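Local structure of trigger factor (Thermotoga maritima, 2NSA) at residues V97-A102 and L146-L151; E31-K36 and K154-L159; N59-K62 and R66-Q69; S72-E75 and K79-E82; K116-L121 and D130-L135. The protein probably acts as a ribosome-binding chaperone and peptidyl-prolyl cis-trans isomerase that keeps newly made proteins open, this chain being its C-terminal chaperone domain. All coordinates share one frame; numbering follows the deposited sequence.

Contact 1 of 5, residues V97-A102 and L146-L151; sequences VIEVLA and LRWAIL. With SO4 (sulfate ion), chain C.
The indole of W148 reaches across to helix 77-105 and lays the outer carbons of its six-membered ring against I98 and E99. The tightest touch is between I98 CG2 and W148 CH2, at 3.6 Å, with the methyl coming at the ring from an oblique direction. CZ2 of the indole leans on the same methyl, and the two side chains cross at about a right angle. The backbone N of E99 lies 4.0 Å from W148 CH2, at the edge of the ring and near its plane. The E99 carboxylate stands almost perpendicular to the indole, the planes 80° apart, and brings OE1 to 4.0 Å from W148 CZ3, a loose touch from outside the ring plane. What carries the indole over is its first torsion: CG is anti to the backbone N (chi1 174°).

One turn further along helix 140-160, L151 straddles the methyl of A102. Both branches take part, since A102 CB is 3.9 Å from L151 CD1 and equally far from CD2.

Behind this first shell, I98 also touches K152, and A102 also touches V155, both on helix 140-160. Away from the contact, R147 packs on L114 and V109, and its NH2 gives a 3.3 Å hydrogen bond to O2 of a sulfate that R143 also binds, an ion probably from the crystallisation liquor. The short helix segments cross at 73° with axes 11.3 Å apart, a steep and widely spaced crossing bridged chiefly by the indole of W148 and by L151, within the all-helical C-terminal domain of trigger factor.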
# COMPACT_ATOMS: atom_id res chain seq x y z
N VAL A 97 -0.58 10.20 -1.04
CA VAL A 97 0.66 10.55 -0.32
C VAL A 97 1.87 9.87 -0.95
O VAL A 97 2.92 10.50 -1.15
CB VAL A 97 0.58 10.15 1.17
CG1 VAL A 97 1.92 10.45 1.86
CG2 VAL A 97 -0.53 10.91 1.85
N ILE A 98 1.73 8.59 -1.28
CA ILE A 98 2.82 7.83 -1.88
C ILE A 98 3.19 8.38 -3.25
O ILE A 98 4.38 8.56 -3.57
CB ILE A 98 2.45 6.33 -1.98
CG1 ILE A 98 2.41 5.73 -0.57
CG2 ILE A 98 3.47 5.58 -2.84
CD1 ILE A 98 1.66 4.43 -0.46
N GLU A 99 2.17 8.68 -4.05
CA GLU A 99 2.40 9.22 -5.39
C GLU A 99 3.11 10.57 -5.31
O GLU A 99 4.08 10.82 -6.04
CB GLU A 99 1.08 9.34 -6.14
CG GLU A 99 1.27 9.57 -7.63
CD GLU A 99 0.00 9.31 -8.43
OE1 GLU A 99 -0.35 8.12 -8.65
OE2 GLU A 99 -0.65 10.29 -8.83
N VAL A 100 2.66 11.43 -4.40
CA VAL A 100 3.27 12.74 -4.23
C VAL A 100 4.70 12.62 -3.73
O VAL A 100 5.58 13.35 -4.19
CB VAL A 100 2.47 13.63 -3.26
CG1 VAL A 100 3.26 14.90 -2.93
CG2 VAL A 100 1.14 14.02 -3.90
N LEU A 101 4.95 11.72 -2.78
CA LEU A 101 6.32 11.57 -2.29
C LEU A 101 7.22 11.06 -3.40
O LEU A 101 8.39 11.46 -3.49
CB LEU A 101 6.38 10.63 -1.08
CG LEU A 101 5.76 11.24 0.19
CD1 LEU A 101 5.62 10.19 1.28
CD2 LEU A 101 6.63 12.40 0.67
N ALA A 102 6.70 10.20 -4.27
CA ALA A 102 7.53 9.69 -5.36
C ALA A 102 7.91 10.85 -6.26
O ALA A 102 9.06 10.96 -6.70
CB ALA A 102 6.79 8.61 -6.15
N LEU A 146 2.05 -3.58 -11.41
CA LEU A 146 3.43 -3.90 -11.06
C LEU A 146 4.23 -2.63 -10.84
O LEU A 146 4.97 -2.51 -9.87
CB LEU A 146 4.08 -4.73 -12.17
CG LEU A 146 5.47 -5.26 -11.84
CD1 LEU A 146 5.45 -6.07 -10.56
CD2 LEU A 146 5.96 -6.10 -13.01
N ARG A 147 4.08 -1.67 -11.76
CA ARG A 147 4.78 -0.40 -11.67
C ARG A 147 4.48 0.27 -10.33
O ARG A 147 5.39 0.72 -9.63
CB ARG A 147 4.34 0.53 -12.81
CG ARG A 147 5.16 1.81 -12.92
CD ARG A 147 4.60 2.73 -14.00
NE ARG A 147 4.60 2.13 -15.33
CZ ARG A 147 5.67 1.98 -16.10
NH1 ARG A 147 6.86 2.38 -15.67
NH2 ARG A 147 5.56 1.43 -17.30
N TRP A 148 3.21 0.31 -9.95
CA TRP A 148 2.83 0.93 -8.69
C TRP A 148 3.41 0.17 -7.50
O TRP A 148 3.91 0.78 -6.56
CB TRP A 148 1.31 0.99 -8.55
CG TRP A 148 0.88 1.47 -7.20
CD1 TRP A 148 0.34 0.73 -6.19
CD2 TRP A 148 0.96 2.82 -6.71
NE1 TRP A 148 0.07 1.53 -5.11
CE2 TRP A 148 0.43 2.81 -5.40
CE3 TRP A 148 1.41 4.02 -7.26
CZ2 TRP A 148 0.35 3.97 -4.62
CZ3 TRP A 148 1.33 5.18 -6.48
CH2 TRP A 148 0.80 5.14 -5.17
N ALA A 149 3.34 -1.16 -7.54
CA ALA A 149 3.89 -1.96 -6.45
C ALA A 149 5.36 -1.63 -6.23
O ALA A 149 5.81 -1.47 -5.10
CB ALA A 149 3.73 -3.44 -6.74
N ILE A 150 6.12 -1.56 -7.32
CA ILE A 150 7.54 -1.25 -7.23
C ILE A 150 7.78 0.16 -6.70
O ILE A 150 8.60 0.36 -5.81
CB ILE A 150 8.23 -1.39 -8.60
CG1 ILE A 150 8.12 -2.84 -9.09
CG2 ILE A 150 9.70 -0.97 -8.48
CD1 ILE A 150 8.55 -3.02 -10.54
N LEU A 151 7.04 1.13 -7.24
CA LEU A 151 7.18 2.53 -6.84
C LEU A 151 6.89 2.71 -5.35
O LEU A 151 7.65 3.36 -4.63
CB LEU A 151 6.22 3.41 -7.65
CG LEU A 151 6.34 4.91 -7.44
CD1 LEU A 151 7.61 5.40 -8.16
CD2 LEU A 151 5.13 5.62 -8.01
S SO4 C . 2.40 2.36 -20.34
O1 SO4 C . 3.39 2.99 -21.25
O2 SO4 C . 3.10 1.42 -19.45
O3 SO4 C . 1.39 1.64 -21.14
O4 SO4 C . 1.74 3.41 -19.54

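Contact 2 of 5, residues E31-K36 and K154-L159; sequences EQLLEK and KVLDLL
A steep helix crossing in the apolar interior of the C-terminal domain brings helix 25-36, near the start of the chain, against helix 140-160, near its end; the short segments meet at 105° with their axes 10.6 Å apart. L156 is the central residue, and its methyls are met by both L33 and L34. L34 CD2 sits between the two branches, 3.5 Å from L156 CD2 and 3.6 Å from L156 CD1, and the two side chains cross at about a right angle. L33 approaches from the neighbouring position with its CD2, which is 3.7 Å from L156 CD2. The same methyl of L33 rests on the next turn of the partner helix, 3.9 Å from L159 CB. L33 can span both turns because its CG is anti to the backbone N (chi1 179°), whereas CG of L34 is anti to the carbonyl carbon. An alanine in place of L34 would probably strip L156 CD1 of its partner across the crossing, leave CD2 with L33 alone, and open a gap beside them.

L9 and L160 also pack on L33, while V155 and L159 lean on L101 of helix 77-105. Polar ties lie at the margins: D157 OD1 forms a salt bridge with R30, joining the same two helices, and K154 NZ with E113. Between the two segments, then, the attachment is apolar, aliphatic carbon on aliphatic carbon, so it depends on close fit and on the exclusion of water.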
# COMPACT_ATOMS: atom_id res chain seq x y z
N GLU A 31 4.65 -1.52 7.64
CA GLU A 31 3.28 -1.64 8.12
C GLU A 31 2.82 -0.41 8.90
O GLU A 31 1.79 0.18 8.59
CB GLU A 31 3.15 -2.89 8.99
CG GLU A 31 1.72 -3.32 9.26
CD GLU A 31 1.64 -4.60 10.08
OE1 GLU A 31 2.33 -5.58 9.73
OE2 GLU A 31 0.88 -4.62 11.08
N GLN A 32 3.59 -0.01 9.92
CA GLN A 32 3.20 1.15 10.72
C GLN A 32 3.27 2.43 9.90
O GLN A 32 2.47 3.34 10.09
CB GLN A 32 4.10 1.27 11.96
CG GLN A 32 3.69 2.41 12.89
CD GLN A 32 4.36 2.32 14.26
OE1 GLN A 32 5.58 2.31 14.36
NE2 GLN A 32 3.54 2.27 15.31
N LEU A 33 4.24 2.50 8.98
CA LEU A 33 4.39 3.67 8.13
C LEU A 33 3.14 3.83 7.27
O LEU A 33 2.55 4.91 7.21
CB LEU A 33 5.62 3.52 7.25
CG LEU A 33 5.90 4.67 6.27
CD1 LEU A 33 5.98 5.99 7.03
CD2 LEU A 33 7.20 4.39 5.53
N LEU A 34 2.73 2.74 6.62
CA LEU A 34 1.54 2.76 5.77
C LEU A 34 0.28 3.09 6.55
O LEU A 34 -0.61 3.79 6.05
CB LEU A 34 1.36 1.40 5.09
CG LEU A 34 2.30 1.04 3.94
CD1 LEU A 34 2.02 -0.38 3.48
CD2 LEU A 34 2.11 2.03 2.79
N GLU A 35 0.19 2.58 7.77
CA GLU A 35 -0.97 2.82 8.60
C GLU A 35 -1.14 4.28 9.01
O GLU A 35 -2.26 4.77 9.14
CB GLU A 35 -0.90 1.94 9.85
CG GLU A 35 -2.07 2.11 10.80
CD GLU A 35 -1.98 1.20 12.01
OE1 GLU A 35 -2.90 1.24 12.85
OE2 GLU A 35 -0.99 0.44 12.11
N LYS A 36 -0.02 4.97 9.21
CA LYS A 36 -0.07 6.36 9.64
C LYS A 36 -0.07 7.39 8.51
O LYS A 36 -0.54 8.52 8.70
CB LYS A 36 1.09 6.65 10.60
CG LYS A 36 1.02 5.88 11.90
CD LYS A 36 -0.26 6.20 12.67
CE LYS A 36 -0.29 5.48 14.01
NZ LYS A 36 -1.53 5.78 14.78
N LYS A 154 9.61 1.32 -3.14
CA LYS A 154 10.79 2.18 -3.11
C LYS A 154 10.56 3.41 -2.24
O LYS A 154 11.43 3.81 -1.47
CB LYS A 154 11.18 2.58 -4.53
CG LYS A 154 11.70 1.37 -5.31
CD LYS A 154 11.62 1.55 -6.82
CE LYS A 154 12.51 2.67 -7.29
NZ LYS A 154 12.65 2.65 -8.77
N VAL A 155 9.37 4.01 -2.33
CA VAL A 155 9.08 5.18 -1.52
C VAL A 155 9.06 4.82 -0.04
O VAL A 155 9.65 5.52 0.78
CB VAL A 155 7.73 5.82 -1.93
CG1 VAL A 155 7.34 6.93 -0.95
CG2 VAL A 155 7.84 6.39 -3.34
N LEU A 156 8.40 3.71 0.31
CA LEU A 156 8.36 3.31 1.71
C LEU A 156 9.76 3.02 2.26
O LEU A 156 10.11 3.46 3.36
CB LEU A 156 7.48 2.08 1.89
CG LEU A 156 6.01 2.31 1.53
CD1 LEU A 156 5.29 0.97 1.60
CD2 LEU A 156 5.36 3.32 2.47
N ASP A 157 10.57 2.28 1.49
CA ASP A 157 11.93 1.95 1.93
C ASP A 157 12.76 3.21 2.15
O ASP A 157 13.48 3.32 3.14
CB ASP A 157 12.61 1.04 0.92
CG ASP A 157 12.09 -0.40 0.99
OD1 ASP A 157 11.29 -0.70 1.89
OD2 ASP A 157 12.50 -1.22 0.14
N LEU A 158 12.66 4.17 1.24
CA LEU A 158 13.41 5.42 1.37
C LEU A 158 13.00 6.17 2.64
O LEU A 158 13.85 6.69 3.36
CB LEU A 158 13.19 6.31 0.15
CG LEU A 158 13.94 5.93 -1.12
CD1 LEU A 158 13.39 6.73 -2.30
CD2 LEU A 158 15.43 6.22 -0.93
N LEU A 159 11.70 6.24 2.91
CA LEU A 159 11.25 6.93 4.11
C LEU A 159 11.79 6.25 5.36
O LEU A 159 12.29 6.91 6.27
CB LEU A 159 9.72 7.00 4.17
CG LEU A 159 9.04 7.84 3.08
CD1 LEU A 159 7.53 7.71 3.23
CD2 LEU A 159 9.47 9.30 3.19

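Contact 3 of 5, residues N59-K62 and R66-Q69; sequences NRLK and RYEQ. With SO4 (sulfate ion), chain B.
Y67 holds CG anti to its own nitrogen (chi1 -178°), and K62 holds CG anti to its carbonyl carbon (chi1 -73°) with an extended chain beyond; the two side chains consequently run side by side and point the same way. The lysine's aliphatic part covers one face of the phenol ring, K62 CE lying 3.5 Å from Y67 CD2 and K62 CG 3.7 Å from Y67 CG. L61 CB comes instead at the edge of the ring, near its plane, and meets Y67 CB at 4.0 Å.

These groups flank the tight turn between helix 47-64 and helix 67-72, where R66 occupies the N-cap position of the second helix. The turn is closed by L61 O, which accepts a nearly straight bond from R66 N (2.9 Å, 172°) and a weak one from Y67 N. Past it, Y67 N and E68 N, in the first turn of helix 67-72, each donate to a sulfate, probably from the crystallisation liquor; E68 N is 2.8 Å from its O2. An anion so placed should be favoured by the helix dipole. The R66 guanidinium lays one face over L61, NH2 being 3.3 Å from L61 CD2, while its NE is held by a salt bridge to E64. F80 of helix 77-105 packs against both L61 and Y67.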
# COMPACT_ATOMS: atom_id res chain seq x y z
N ASN A 59 -19.10 -6.26 -3.76
CA ASN A 59 -19.45 -7.12 -4.89
C ASN A 59 -18.28 -8.02 -5.23
O ASN A 59 -18.48 -9.17 -5.64
CB ASN A 59 -19.85 -6.28 -6.11
CG ASN A 59 -21.25 -5.74 -6.00
OD1 ASN A 59 -22.15 -6.42 -5.52
ND2 ASN A 59 -21.45 -4.51 -6.46
N ARG A 60 -17.07 -7.51 -5.07
CA ARG A 60 -15.88 -8.30 -5.36
C ARG A 60 -15.76 -9.42 -4.33
O ARG A 60 -15.45 -10.56 -4.68
CB ARG A 60 -14.62 -7.42 -5.33
CG ARG A 60 -13.31 -8.19 -5.29
CD ARG A 60 -12.09 -7.29 -5.50
NE ARG A 60 -12.25 -5.98 -4.87
CZ ARG A 60 -12.56 -4.87 -5.54
NH1 ARG A 60 -12.74 -4.91 -6.85
NH2 ARG A 60 -12.69 -3.72 -4.89
N LEU A 61 -16.01 -9.10 -3.06
CA LEU A 61 -15.94 -10.09 -1.99
C LEU A 61 -16.97 -11.19 -2.23
O LEU A 61 -16.73 -12.36 -1.92
CB LEU A 61 -16.19 -9.43 -0.64
CG LEU A 61 -15.11 -8.47 -0.14
CD1 LEU A 61 -15.57 -7.80 1.14
CD2 LEU A 61 -13.81 -9.23 0.09
N LYS A 62 -18.12 -10.80 -2.77
CA LYS A 62 -19.19 -11.74 -3.06
C LYS A 62 -18.82 -12.66 -4.22
O LYS A 62 -19.26 -13.80 -4.28
CB LYS A 62 -20.49 -11.01 -3.37
CG LYS A 62 -21.14 -10.38 -2.15
CD LYS A 62 -22.44 -9.68 -2.51
CE LYS A 62 -23.15 -9.17 -1.26
NZ LYS A 62 -24.31 -8.31 -1.60
N ARG A 66 -16.21 -14.65 -0.17
CA ARG A 66 -15.67 -14.35 1.14
C ARG A 66 -16.49 -13.32 1.89
O ARG A 66 -16.22 -13.02 3.06
CB ARG A 66 -14.23 -13.86 1.00
CG ARG A 66 -13.37 -14.74 0.11
CD ARG A 66 -11.90 -14.40 0.22
NE ARG A 66 -11.60 -13.04 -0.21
CZ ARG A 66 -11.15 -12.08 0.60
NH1 ARG A 66 -10.95 -12.34 1.88
NH2 ARG A 66 -10.89 -10.87 0.11
N TYR A 67 -17.51 -12.77 1.23
CA TYR A 67 -18.33 -11.75 1.85
C TYR A 67 -19.03 -12.16 3.14
O TYR A 67 -18.80 -11.57 4.19
CB TYR A 67 -19.39 -11.22 0.87
CG TYR A 67 -20.25 -10.13 1.46
CD1 TYR A 67 -19.69 -8.91 1.85
CD2 TYR A 67 -21.61 -10.33 1.68
CE1 TYR A 67 -20.47 -7.91 2.44
CE2 TYR A 67 -22.40 -9.34 2.27
CZ TYR A 67 -21.82 -8.14 2.65
OH TYR A 67 -22.60 -7.17 3.26
N GLU A 68 -19.87 -13.19 3.09
CA GLU A 68 -20.60 -13.58 4.29
C GLU A 68 -19.71 -13.91 5.48
O GLU A 68 -20.03 -13.53 6.61
CB GLU A 68 -21.54 -14.75 3.99
CG GLU A 68 -22.61 -14.92 5.05
CD GLU A 68 -23.70 -15.88 4.64
OE1 GLU A 68 -24.51 -15.53 3.76
OE2 GLU A 68 -23.74 -16.99 5.20
N GLN A 69 -18.60 -14.60 5.25
CA GLN A 69 -17.69 -14.93 6.34
C GLN A 69 -17.19 -13.65 7.00
O GLN A 69 -17.10 -13.56 8.23
CB GLN A 69 -16.51 -15.73 5.81
CG GLN A 69 -16.86 -17.16 5.41
CD GLN A 69 -15.76 -17.82 4.59
OE1 GLN A 69 -15.51 -17.43 3.45
NE2 GLN A 69 -15.11 -18.82 5.17
S SO4 B . -20.28 -15.02 -0.45
O1 SO4 B . -19.15 -14.13 -0.80
O2 SO4 B . -20.70 -14.75 0.93
O3 SO4 B . -19.85 -16.43 -0.57
O4 SO4 B . -21.40 -14.77 -1.38

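Contact 4 of 5, residues S72-E75 and K79-E82; sequences SSYE and KFRE
One face of the Y74 ring is covered by F80, whose ring edge is directed at it in a T-shaped (edge-to-face) pair. The centroids lie 5.0 Å apart and the planes are inclined at 62°. F80 CD1 makes the closest touch, 3.5 Å from Y74 CE1, and it sits toward the rim of the phenol ring. F80 CB joins it as a CH-pi donor over the same ring, 4.2 Å from the Y74 centroid and 21° off the normal. Both CB and CD1 of F80 thus lean on the same face; CG of F80 lies anti to the backbone N (chi1 176°), which carries its ring along the tyrosine.

Y74 belongs to the loop that leads from helix 67-72 into helix 77-105, and the contact folds this loop back over the first turn of the longer helix. Beyond Y74, F80 is enclosed by I58 and L61 of helix 47-64 and by Y67, I70 and V71 of helix 67-72. A hydrogen bond from the phenol hydroxyl to E83 OE2 fixes the outer end of the tyrosine, while F80 on the ring face should restrict its turning. At the outer margin E75 CB touches K79 CG at 4.1 Å. The lysine chain then bends at chi2 and chi3, and its NZ forms a weakly hydrogen-bonded salt bridge to E82 OE1 at 3.1 Å.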
# COMPACT_ATOMS: atom_id res chain seq x y z
N SER A 72 -20.22 -11.42 8.58
CA SER A 72 -20.74 -12.13 9.75
C SER A 72 -19.95 -11.82 11.02
O SER A 72 -20.50 -11.89 12.13
CB SER A 72 -20.72 -13.64 9.51
OG SER A 72 -21.65 -14.00 8.51
N SER A 73 -18.68 -11.47 10.88
CA SER A 73 -17.84 -11.17 12.03
C SER A 73 -18.18 -9.81 12.62
O SER A 73 -17.76 -9.47 13.73
CB SER A 73 -16.36 -11.22 11.65
OG SER A 73 -15.98 -10.12 10.83
N TYR A 74 -18.95 -9.02 11.87
CA TYR A 74 -19.35 -7.70 12.34
C TYR A 74 -20.76 -7.76 12.93
O TYR A 74 -21.50 -8.70 12.66
CB TYR A 74 -19.32 -6.69 11.19
CG TYR A 74 -17.92 -6.35 10.72
CD1 TYR A 74 -17.16 -7.28 10.00
CD2 TYR A 74 -17.35 -5.12 11.01
CE1 TYR A 74 -15.87 -6.97 9.58
CE2 TYR A 74 -16.05 -4.81 10.60
CZ TYR A 74 -15.32 -5.74 9.89
OH TYR A 74 -14.04 -5.44 9.48
N GLU A 75 -21.11 -6.75 13.72
CA GLU A 75 -22.42 -6.69 14.35
C GLU A 75 -23.55 -6.60 13.33
O GLU A 75 -24.66 -7.08 13.57
CB GLU A 75 -22.47 -5.49 15.30
CG GLU A 75 -21.47 -5.57 16.44
CD GLU A 75 -21.43 -4.31 17.29
OE1 GLU A 75 -22.46 -3.97 17.91
OE2 GLU A 75 -20.36 -3.66 17.34
N LYS A 79 -22.47 -1.75 9.91
CA LYS A 79 -21.21 -1.50 10.60
C LYS A 79 -20.03 -1.83 9.69
O LYS A 79 -19.05 -1.09 9.63
CB LYS A 79 -21.12 -2.36 11.86
CG LYS A 79 -22.22 -2.13 12.89
CD LYS A 79 -22.02 -0.86 13.71
CE LYS A 79 -22.54 0.38 13.01
NZ LYS A 79 -22.52 1.56 13.92
N PHE A 80 -20.15 -2.95 8.97
CA PHE A 80 -19.10 -3.38 8.06
C PHE A 80 -18.89 -2.34 6.95
O PHE A 80 -17.76 -2.01 6.60
CB PHE A 80 -19.43 -4.73 7.43
CG PHE A 80 -18.43 -5.18 6.41
CD1 PHE A 80 -17.09 -5.35 6.75
CD2 PHE A 80 -18.82 -5.41 5.09
CE1 PHE A 80 -16.15 -5.74 5.79
CE2 PHE A 80 -17.88 -5.80 4.13
CZ PHE A 80 -16.54 -5.97 4.48
N ARG A 81 -19.99 -1.83 6.40
CA ARG A 81 -19.88 -0.82 5.35
C ARG A 81 -19.19 0.43 5.89
O ARG A 81 -18.35 1.02 5.21
CB ARG A 81 -21.26 -0.46 4.79
CG ARG A 81 -21.83 -1.49 3.83
CD ARG A 81 -23.21 -1.07 3.31
NE ARG A 81 -23.82 -2.09 2.47
CZ ARG A 81 -23.57 -2.26 1.18
NH1 ARG A 81 -22.72 -1.46 0.54
NH2 ARG A 81 -24.17 -3.24 0.51
N GLU A 82 -19.53 0.82 7.11
CA GLU A 82 -18.92 2.00 7.73
C GLU A 82 -17.41 1.81 7.86
O GLU A 82 -16.63 2.73 7.59
CB GLU A 82 -19.53 2.27 9.11
CG GLU A 82 -20.90 2.96 9.09
CD GLU A 82 -21.67 2.83 10.40
OE1 GLU A 82 -21.05 2.90 11.49
OE2 GLU A 82 -22.91 2.67 10.35

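Contact 5 of 5, residues K116-L121 and D130-L135; sequences KEAEEL and DRAKSL
K133 NZ is bound to E119 OE2 by a salt bridge of 2.9 Å that spans the two helices. The ammonium meets the carboxylate oxygen on its anti side and lies 17° out of the carboxylate plane. K133 CD lies 3.7 Å from E119 CG, so that the aliphatic portions of the pair also pack against each other, and the bend at chi3 (-69°) then turns CE and NZ toward the carboxylate. E115, a turn earlier on helix 111-125, touches the same lysine.

Beneath the ion pair the helices come close through small residues. A118 CB rests on K133 CG at 3.9 Å, and A132 CB approaches A118 O to 3.4 Å. The methyls of A118 and A132 are 4.2 Å apart, and A122 and W125 add further cover to A132. Helix 111-125 and helix 129-138 form a helical hairpin, their short segments at 130° with axes 8.0 Å apart, a spacing that the two alanines permit. A methionine in place of K133 would probably leave the E119 carboxylate without its positive mate across the hairpin. The contact therefore joins two kinds of chemistry: buried alanines that allow the close approach, and at their border an ion pair whose lysine CG rests on A118.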
# COMPACT_ATOMS: atom_id res chain seq x y z
N LYS A 116 12.57 -7.20 -14.14
CA LYS A 116 13.16 -7.91 -13.01
C LYS A 116 12.09 -8.39 -12.04
O LYS A 116 12.14 -9.52 -11.54
CB LYS A 116 14.13 -7.00 -12.24
CG LYS A 116 15.49 -6.80 -12.90
CD LYS A 116 16.42 -6.05 -11.95
CE LYS A 116 17.83 -5.92 -12.51
NZ LYS A 116 18.74 -5.24 -11.54
N GLU A 117 11.12 -7.53 -11.76
CA GLU A 117 10.06 -7.90 -10.84
C GLU A 117 9.21 -9.03 -11.41
O GLU A 117 8.81 -9.94 -10.69
CB GLU A 117 9.16 -6.69 -10.55
CG GLU A 117 8.41 -6.83 -9.25
CD GLU A 117 9.34 -6.78 -8.06
OE1 GLU A 117 9.88 -5.70 -7.78
OE2 GLU A 117 9.53 -7.83 -7.42
N ALA A 118 8.93 -8.98 -12.71
CA ALA A 118 8.14 -10.03 -13.33
C ALA A 118 8.89 -11.35 -13.20
O ALA A 118 8.27 -12.39 -12.97
CB ALA A 118 7.88 -9.70 -14.80
N GLU A 119 10.21 -11.32 -13.35
CA GLU A 119 11.00 -12.54 -13.24
C GLU A 119 10.88 -13.13 -11.84
O GLU A 119 10.76 -14.35 -11.68
CB GLU A 119 12.48 -12.25 -13.55
CG GLU A 119 12.71 -11.65 -14.93
CD GLU A 119 14.18 -11.50 -15.27
OE1 GLU A 119 14.96 -11.08 -14.40
OE2 GLU A 119 14.55 -11.81 -16.43
N GLU A 120 10.90 -12.27 -10.82
CA GLU A 120 10.80 -12.74 -9.45
C GLU A 120 9.41 -13.26 -9.10
O GLU A 120 9.27 -14.16 -8.28
CB GLU A 120 11.18 -11.61 -8.49
CG GLU A 120 12.55 -11.03 -8.77
CD GLU A 120 12.95 -9.97 -7.77
OE1 GLU A 120 12.21 -8.97 -7.64
OE2 GLU A 120 14.00 -10.14 -7.11
N LEU A 121 8.39 -12.69 -9.72
CA LEU A 121 7.02 -13.13 -9.46
C LEU A 121 6.68 -14.43 -10.18
O LEU A 121 5.81 -15.17 -9.73
CB LEU A 121 6.02 -12.06 -9.89
CG LEU A 121 5.87 -10.85 -8.96
CD1 LEU A 121 5.06 -9.77 -9.67
CD2 LEU A 121 5.18 -11.28 -7.68
N ASP A 130 10.03 -15.84 -18.69
CA ASP A 130 9.74 -15.26 -19.99
C ASP A 130 8.25 -15.07 -20.19
O ASP A 130 7.81 -14.09 -20.80
CB ASP A 130 10.31 -16.15 -21.10
CG ASP A 130 10.29 -15.45 -22.44
OD1 ASP A 130 9.21 -15.35 -23.05
OD2 ASP A 130 11.37 -14.98 -22.88
N ARG A 131 7.47 -16.00 -19.65
CA ARG A 131 6.02 -15.95 -19.74
C ARG A 131 5.52 -14.76 -18.93
O ARG A 131 4.64 -14.02 -19.36
CB ARG A 131 5.42 -17.24 -19.16
CG ARG A 131 3.93 -17.39 -19.36
CD ARG A 131 3.63 -17.68 -20.81
NE ARG A 131 2.21 -17.89 -21.06
CZ ARG A 131 1.72 -18.24 -22.24
NH1 ARG A 131 2.54 -18.43 -23.27
NH2 ARG A 131 0.41 -18.40 -22.40
N ALA A 132 6.10 -14.58 -17.74
CA ALA A 132 5.71 -13.48 -16.87
C ALA A 132 6.03 -12.13 -17.51
O ALA A 132 5.20 -11.23 -17.50
CB ALA A 132 6.41 -13.60 -15.52
N LYS A 133 7.23 -12.00 -18.07
CA LYS A 133 7.61 -10.74 -18.70
C LYS A 133 6.74 -10.42 -19.92
O LYS A 133 6.49 -9.25 -20.21
CB LYS A 133 9.09 -10.77 -19.09
CG LYS A 133 10.01 -10.61 -17.89
CD LYS A 133 11.48 -10.60 -18.29
CE LYS A 133 11.92 -11.97 -18.78
NZ LYS A 133 13.37 -11.97 -19.10
N SER A 134 6.28 -11.45 -20.61
CA SER A 134 5.43 -11.26 -21.79
C SER A 134 4.03 -10.80 -21.37
O SER A 134 3.42 -9.97 -22.03
CB SER A 134 5.32 -12.56 -22.59
OG SER A 134 6.56 -12.91 -23.15
N LEU A 135 3.53 -11.36 -20.27
CA LEU A 135 2.21 -11.00 -19.77
C LEU A 135 2.21 -9.53 -19.37
O LEU A 135 1.26 -8.79 -19.65
CB LEU A 135 1.84 -11.86 -18.56
CG LEU A 135 1.01 -13.13 -18.82
CD1 LEU A 135 1.62 -13.94 -19.94
CD2 LEU A 135 0.93 -13.95 -17.54

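All five contacts lie in the helical C-terminal domain. Contacts 1 and 2, centred about 11 Å apart, share helix 140-160 and touch through L101 and L159, and each lies about 9 Å from the chain centre. Contacts 3 and 4, about 12 Å apart between centres, meet at F80 on one side, whereas contact 5 lies about 38 Å from contact 4, centre to centre. Contact 5 still touches contact 1, where L146 packs on E117 and L121. Along the chain, contact 2 closes a loop enclosing the other four, with 3, then 4, then 1 in series and contact 5 nested inside contact 1. Helices 77-105 and 140-160 thus connect the outlying helix clusters to the centre.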